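Local coordinates for protein papain-like protease (PDB 4RNA) that probably cleaves the viral polyprotein as the papain-like cysteine protease of the MERS coronavirus and, as in related enzymes, removes ubiquitin from host proteins, at residues 128-133 against 177-182; 27-32 against 42-47. All coordinates share one frame; numbering follows the deposited sequence.

The two contacts lie in different parts of the chain, with centres about 37 Å apart and nearest atoms about 24 Å apart, and they share no helix or strand. Contact 1 is a surface contact near the middle of the molecule, where two short strands bracket a mostly helical insert; backbone hydrogen bonds and one lysine–glutamate salt bridge hold it. Contact 2 is partly buried in the ubiquitin-like N-terminal domain and joins a short helix to a loop, its backbone bonds running from the first turn of the helix to loop carbonyls. It too has one salt bridge, but there an arginine grips both carboxylate oxygens, and a tyrosine ring sandwiched between aliphatic groups supplies the buried part.

Contact 1 (128-133 against 177-182); sequences IKFVIP and AKAELC
Strands 128-130 and 179-181 run antiparallel, with Lys129 and Glu180 forming the hydrogen-bonded pair through Lys129 N to Glu180 O (2.9 Å) and Glu180 N to Lys129 O (2.7 Å); beyond the strand end Val131 N reaches Lys178 O at 2.9 Å. The side chains of Lys129 and Glu180 leave the same face and lie side by side. Lys129 bends at its last two torsions (chi3 64°, chi4 -74°), which turns NZ back onto Glu180 OE1 at 2.6 Å; this salt bridge meets the anti side of the oxygen, 31° out of the carboxylate plane. Val131 CG1 packs against the carboxylate carbon, Glu180 CD, at 3.7 Å, while Cys182 SG rests beside Lys129 CB. The pair forms a two-stranded antiparallel sheet that closes a largely helical excursion of the chain, in the part that corresponds to the thumb of these papain-like proteases. On the other face Phe130 brings CD1 to Ala179 CB at 3.8 Å, and the edge of its ring meets Lys178 O. The ring also packs edge-to-face with Phe139 of helix 133-143. Ile132, at the N-cap of that helix, sets CD1 across the aliphatic chain of Lys178, with CD1 3.7 Å from Lys178 CE.

Contact 2 (27-32 against 42-47); sequences TYRSQL and ISDTIP
Tyr28 is sandwiched between Pro47 and Ile42, forming the tightly packed part of this contact. Pro47 CG sits 3.7 Å from the centroid of the Tyr28 ring, almost on the ring normal, and Ile42 CD1 covers the opposite face at 4.1 Å, both as CH-pi contacts. Thr45 OG1 comes in at the ring edge, in plane, while bonding to Ile42 O across the type I turn 42-45. Two amides in the first turn of helix 28-31 are satisfied by the loop: Tyr28 N donates to Thr45 O (3.1 Å), and Arg29 N to a lone pair of Ser43 O (2.8 Å). Thr27 caps the helix, its OG1 accepting from Ser30 N. On the polar outer side, where Asp44 is exposed, Arg29 bends at chi3 and presents its guanidinium edge side-on, NE to Asp44 OD1 at 2.9 Å and NH2 to Asp44 OD2 at 2.8 Å; the two planes are 19° apart. A water links Asp44 OD1 to Thr27 OG1, and Arg29 NH1 is also held by Thr251 O of the second subunit. Inward, Tyr28 packs on Leu22, Val35 and Leu56, its hydroxyl bonded to Gln51, so the helix and loop cover strands 18-23, 35-37 and 55-58 of the ubiquitin-like sheet.

Contact 1 (128-133 against 177-182)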
loop_
_atom_site.group_PDB
_atom_site.type_symbol
_atom_site.label_atom_id
_atom_site.label_comp_id
_atom_site.label_asym_id
_atom_site.label_seq_id
_atom_site.Cartn_x
_atom_site.Cartn_y
_atom_site.Cartn_z
ATOM N N ILE A 128 3.918 -22.028 -5.693
ATOM C CA ILE A 128 4.279 -20.618 -5.540
ATOM C C ILE A 128 5.510 -20.464 -4.648
ATOM O O ILE A 128 5.741 -21.271 -3.726
ATOM C CB ILE A 128 3.148 -19.768 -4.909
ATOM C CG1 ILE A 128 2.904 -20.227 -3.478
ATOM C CG2 ILE A 128 1.890 -19.851 -5.774
ATOM C CD1 ILE A 128 1.908 -19.338 -2.713
ATOM N N LYS A 129 6.300 -19.454 -4.996
ATOM C CA LYS A 129 7.488 -19.038 -4.260
ATOM C C LYS A 129 7.522 -17.493 -4.301
ATOM O O LYS A 129 7.156 -16.900 -5.306
ATOM C CB LYS A 129 8.748 -19.584 -4.931
ATOM C CG LYS A 129 10.008 -19.432 -4.097
ATOM C CD LYS A 129 11.288 -19.856 -4.828
ATOM C CE LYS A 129 11.586 -18.983 -6.043
ATOM N NZ LYS A 129 10.640 -19.343 -7.142
ATOM N N PHE A 130 7.973 -16.875 -3.213
ATOM C CA PHE A 130 8.062 -15.422 -3.135
ATOM C C PHE A 130 9.389 -14.978 -3.704
ATOM O O PHE A 130 10.407 -15.586 -3.414
ATOM C CB PHE A 130 7.850 -14.940 -1.690
ATOM C CG PHE A 130 6.425 -15.050 -1.267
ATOM C CD1 PHE A 130 5.478 -14.170 -1.799
ATOM C CD2 PHE A 130 6.006 -16.068 -0.401
ATOM C CE1 PHE A 130 4.136 -14.302 -1.463
ATOM C CE2 PHE A 130 4.671 -16.208 -0.055
ATOM C CZ PHE A 130 3.726 -15.330 -0.595
ATOM N N VAL A 131 9.362 -13.949 -4.535
ATOM C CA VAL A 131 10.595 -13.506 -5.193
ATOM C C VAL A 131 11.352 -12.623 -4.208
ATOM O O VAL A 131 12.515 -12.370 -4.390
ATOM C CB VAL A 131 10.359 -12.775 -6.538
ATOM C CG1 VAL A 131 9.564 -13.658 -7.486
ATOM C CG2 VAL A 131 9.677 -11.418 -6.349
ATOM N N ILE A 132 10.699 -12.174 -3.139
ATOM C CA ILE A 132 11.413 -11.400 -2.075
ATOM C C ILE A 132 11.953 -12.369 -0.980
ATOM O O ILE A 132 11.181 -13.121 -0.383
ATOM C CB ILE A 132 10.444 -10.385 -1.401
ATOM C CG1 ILE A 132 10.030 -9.292 -2.419
ATOM C CG2 ILE A 132 11.140 -9.730 -0.192
ATOM C CD1 ILE A 132 8.762 -8.500 -2.057
ATOM N N PRO A 133 13.281 -12.351 -0.711
ATOM C CA PRO A 133 13.787 -13.319 0.263
ATOM C C PRO A 133 13.166 -13.264 1.641
ATOM O O PRO A 133 12.921 -14.322 2.229
ATOM C CB PRO A 133 15.281 -12.995 0.326
ATOM C CG PRO A 133 15.595 -12.497 -1.065
ATOM C CD PRO A 133 14.378 -11.775 -1.560
ATOM N N ALA A 177 1.159 -10.562 -5.894
ATOM C CA ALA A 177 2.092 -9.766 -6.806
ATOM C C ALA A 177 3.590 -9.941 -6.455
ATOM O O ALA A 177 4.450 -9.689 -7.299
ATOM C CB ALA A 177 1.731 -8.286 -6.852
ATOM N N LYS A 178 3.905 -10.405 -5.245
ATOM C CA LYS A 178 5.278 -10.658 -4.818
ATOM C C LYS A 178 5.735 -12.087 -5.024
ATOM O O LYS A 178 6.810 -12.484 -4.515
ATOM C CB LYS A 178 5.430 -10.334 -3.317
ATOM C CG LYS A 178 4.927 -8.943 -2.876
ATOM C CD LYS A 178 5.365 -7.914 -3.873
ATOM C CE LYS A 178 5.765 -6.607 -3.184
ATOM N NZ LYS A 178 4.571 -5.951 -2.585
ATOM N N ALA A 179 4.904 -12.907 -5.690
ATOM C CA ALA A 179 5.185 -14.334 -5.766
ATOM C C ALA A 179 5.433 -14.699 -7.213
ATOM O O ALA A 179 5.141 -13.915 -8.118
ATOM C CB ALA A 179 4.030 -15.168 -5.189
ATOM N N GLU A 180 5.947 -15.886 -7.440
ATOM C CA GLU A 180 6.009 -16.377 -8.800
ATOM C C GLU A 180 5.674 -17.876 -8.791
ATOM O O GLU A 180 5.796 -18.587 -7.770
ATOM C CB GLU A 180 7.384 -16.135 -9.417
ATOM C CG GLU A 180 8.403 -17.192 -8.985
ATOM C CD GLU A 180 9.844 -16.859 -9.366
ATOM O OE1 GLU A 180 10.725 -17.166 -8.530
ATOM O OE2 GLU A 180 10.101 -16.293 -10.474
ATOM N N LEU A 181 5.213 -18.331 -9.935
ATOM C CA LEU A 181 4.758 -19.692 -10.071
ATOM C C LEU A 181 5.983 -20.544 -10.374
ATOM O O LEU A 181 6.844 -20.113 -11.138
ATOM C CB LEU A 181 3.806 -19.731 -11.272
ATOM C CG LEU A 181 2.791 -20.861 -11.217
ATOM C CD1 LEU A 181 1.914 -20.715 -9.969
ATOM C CD2 LEU A 181 1.965 -20.780 -12.506
ATOM N N CYS A 182 6.057 -21.739 -9.812
ATOM C CA CYS A 182 7.192 -22.662 -10.062
ATOM C C CYS A 182 6.931 -23.621 -11.228
ATOM O O CYS A 182 7.678 -24.548 -11.439
ATOM C CB CYS A 182 7.478 -23.465 -8.800
ATOM S SG CYS A 182 7.997 -22.389 -7.430
#

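Contact 2 (27-32 against 42-47)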
loop_
_atom_site.group_PDB
_atom_site.type_symbol
_atom_site.label_atom_id
_atom_site.label_comp_id
_atom_site.label_asym_id
_atom_site.label_seq_id
_atom_site.Cartn_x
_atom_site.Cartn_y
_atom_site.Cartn_z
ATOM N N THR A 27 21.396 10.253 23.188
ATOM C CA THR A 27 20.521 9.120 22.827
ATOM C C THR A 27 21.034 8.333 21.634
ATOM O O THR A 27 21.850 8.834 20.828
ATOM C CB THR A 27 19.152 9.612 22.399
ATOM O OG1 THR A 27 19.337 10.565 21.352
ATOM C CG2 THR A 27 18.429 10.189 23.616
ATOM N N TYR A 28 20.496 7.114 21.502
ATOM C CA TYR A 28 20.698 6.318 20.269
ATOM C C TYR A 28 20.286 7.103 19.028
ATOM O O TYR A 28 21.025 7.205 18.019
ATOM C CB TYR A 28 19.845 5.081 20.371
ATOM C CG TYR A 28 20.482 3.986 21.144
ATOM C CD1 TYR A 28 21.517 3.240 20.584
ATOM C CD2 TYR A 28 20.045 3.661 22.451
ATOM C CE1 TYR A 28 22.105 2.188 21.275
ATOM C CE2 TYR A 28 20.635 2.613 23.157
ATOM C CZ TYR A 28 21.670 1.900 22.559
ATOM O OH TYR A 28 22.304 0.883 23.215
ATOM N N ARG A 29 19.101 7.727 19.123
ATOM C CA ARG A 29 18.638 8.572 18.022
ATOM C C ARG A 29 19.664 9.621 17.592
ATOM O O ARG A 29 20.036 9.698 16.395
ATOM C CB ARG A 29 17.306 9.236 18.361
ATOM C CG ARG A 29 16.828 10.085 17.159
ATOM C CD ARG A 29 15.774 11.141 17.492
ATOM N NE ARG A 29 14.655 10.568 18.198
ATOM C CZ ARG A 29 13.469 10.342 17.640
ATOM N NH1 ARG A 29 13.257 10.644 16.346
ATOM N NH2 ARG A 29 12.476 9.864 18.396
ATOM N N SER A 30 20.192 10.392 18.546
ATOM C CA SER A 30 21.197 11.422 18.217
ATOM C C SER A 30 22.481 10.834 17.681
ATOM O O SER A 30 23.114 11.425 16.799
ATOM C CB SER A 30 21.566 12.280 19.426
ATOM O OG SER A 30 20.400 12.531 20.178
ATOM N N GLN A 31 22.867 9.665 18.195
ATOM C CA GLN A 31 24.144 9.064 17.760
ATOM C C GLN A 31 24.064 8.273 16.471
ATOM O O GLN A 31 25.071 8.179 15.675
ATOM C CB GLN A 31 24.649 8.169 18.906
ATOM C CG GLN A 31 24.992 8.995 20.174
ATOM C CD GLN A 31 25.847 8.203 21.139
ATOM O OE1 GLN A 31 27.030 7.894 20.842
ATOM N NE2 GLN A 31 25.256 7.789 22.223
ATOM N N LEU A 32 22.895 7.674 16.257
ATOM C CA LEU A 32 22.794 6.589 15.231
ATOM C C LEU A 32 21.496 6.676 14.421
ATOM O O LEU A 32 21.505 6.801 13.216
ATOM C CB LEU A 32 22.916 5.255 15.961
ATOM C CG LEU A 32 22.985 3.909 15.296
ATOM C CD1 LEU A 32 24.139 3.886 14.266
ATOM C CD2 LEU A 32 23.097 2.822 16.417
ATOM N N ILE A 42 14.146 1.724 21.091
ATOM C CA ILE A 42 14.946 2.330 22.164
ATOM C C ILE A 42 15.641 3.631 21.776
ATOM O O ILE A 42 16.551 4.108 22.475
ATOM C CB ILE A 42 15.903 1.265 22.790
ATOM C CG1 ILE A 42 16.895 0.764 21.725
ATOM C CG2 ILE A 42 15.106 0.078 23.301
ATOM C CD1 ILE A 42 18.167 0.102 22.261
ATOM N N SER A 43 15.216 4.236 20.656
ATOM C CA SER A 43 15.888 5.415 20.052
ATOM C C SER A 43 16.132 6.544 21.054
ATOM O O SER A 43 17.137 7.200 21.004
ATOM C CB SER A 43 15.100 6.032 18.873
ATOM O OG SER A 43 14.770 5.033 17.899
ATOM N N ASP A 44 15.155 6.765 21.912
ATOM C CA ASP A 44 15.170 7.912 22.810
ATOM C C ASP A 44 15.681 7.577 24.213
ATOM O O ASP A 44 15.444 8.334 25.164
ATOM C CB ASP A 44 13.776 8.575 22.832
ATOM C CG ASP A 44 13.505 9.365 21.553
ATOM O OD1 ASP A 44 14.413 10.053 20.992
ATOM O OD2 ASP A 44 12.365 9.294 21.090
ATOM N N THR A 45 16.382 6.446 24.321
ATOM C CA THR A 45 17.118 6.064 25.511
ATOM C C THR A 45 18.592 6.325 25.311
ATOM O O THR A 45 19.078 6.549 24.164
ATOM C CB THR A 45 16.845 4.606 25.929
ATOM O OG1 THR A 45 17.498 3.711 25.020
ATOM C CG2 THR A 45 15.327 4.323 25.962
ATOM N N ILE A 46 19.318 6.353 26.433
ATOM C CA ILE A 46 20.778 6.576 26.383
ATOM C C ILE A 46 21.474 5.227 26.428
ATOM O O ILE A 46 21.164 4.382 27.298
ATOM C CB ILE A 46 21.288 7.420 27.602
ATOM C CG1 ILE A 46 20.519 8.753 27.745
ATOM C CG2 ILE A 46 22.794 7.659 27.471
ATOM C CD1 ILE A 46 20.867 9.779 26.691
ATOM N N PRO A 47 22.436 5.000 25.525
ATOM C CA PRO A 47 23.097 3.668 25.556
ATOM C C PRO A 47 23.780 3.360 26.894
ATOM O O PRO A 47 24.365 4.266 27.553
ATOM C CB PRO A 47 24.193 3.786 24.470
ATOM C CG PRO A 47 23.733 4.907 23.602
ATOM C CD PRO A 47 23.041 5.886 24.531
HETATM O O HOH W 1 16.849 11.840 21.048
#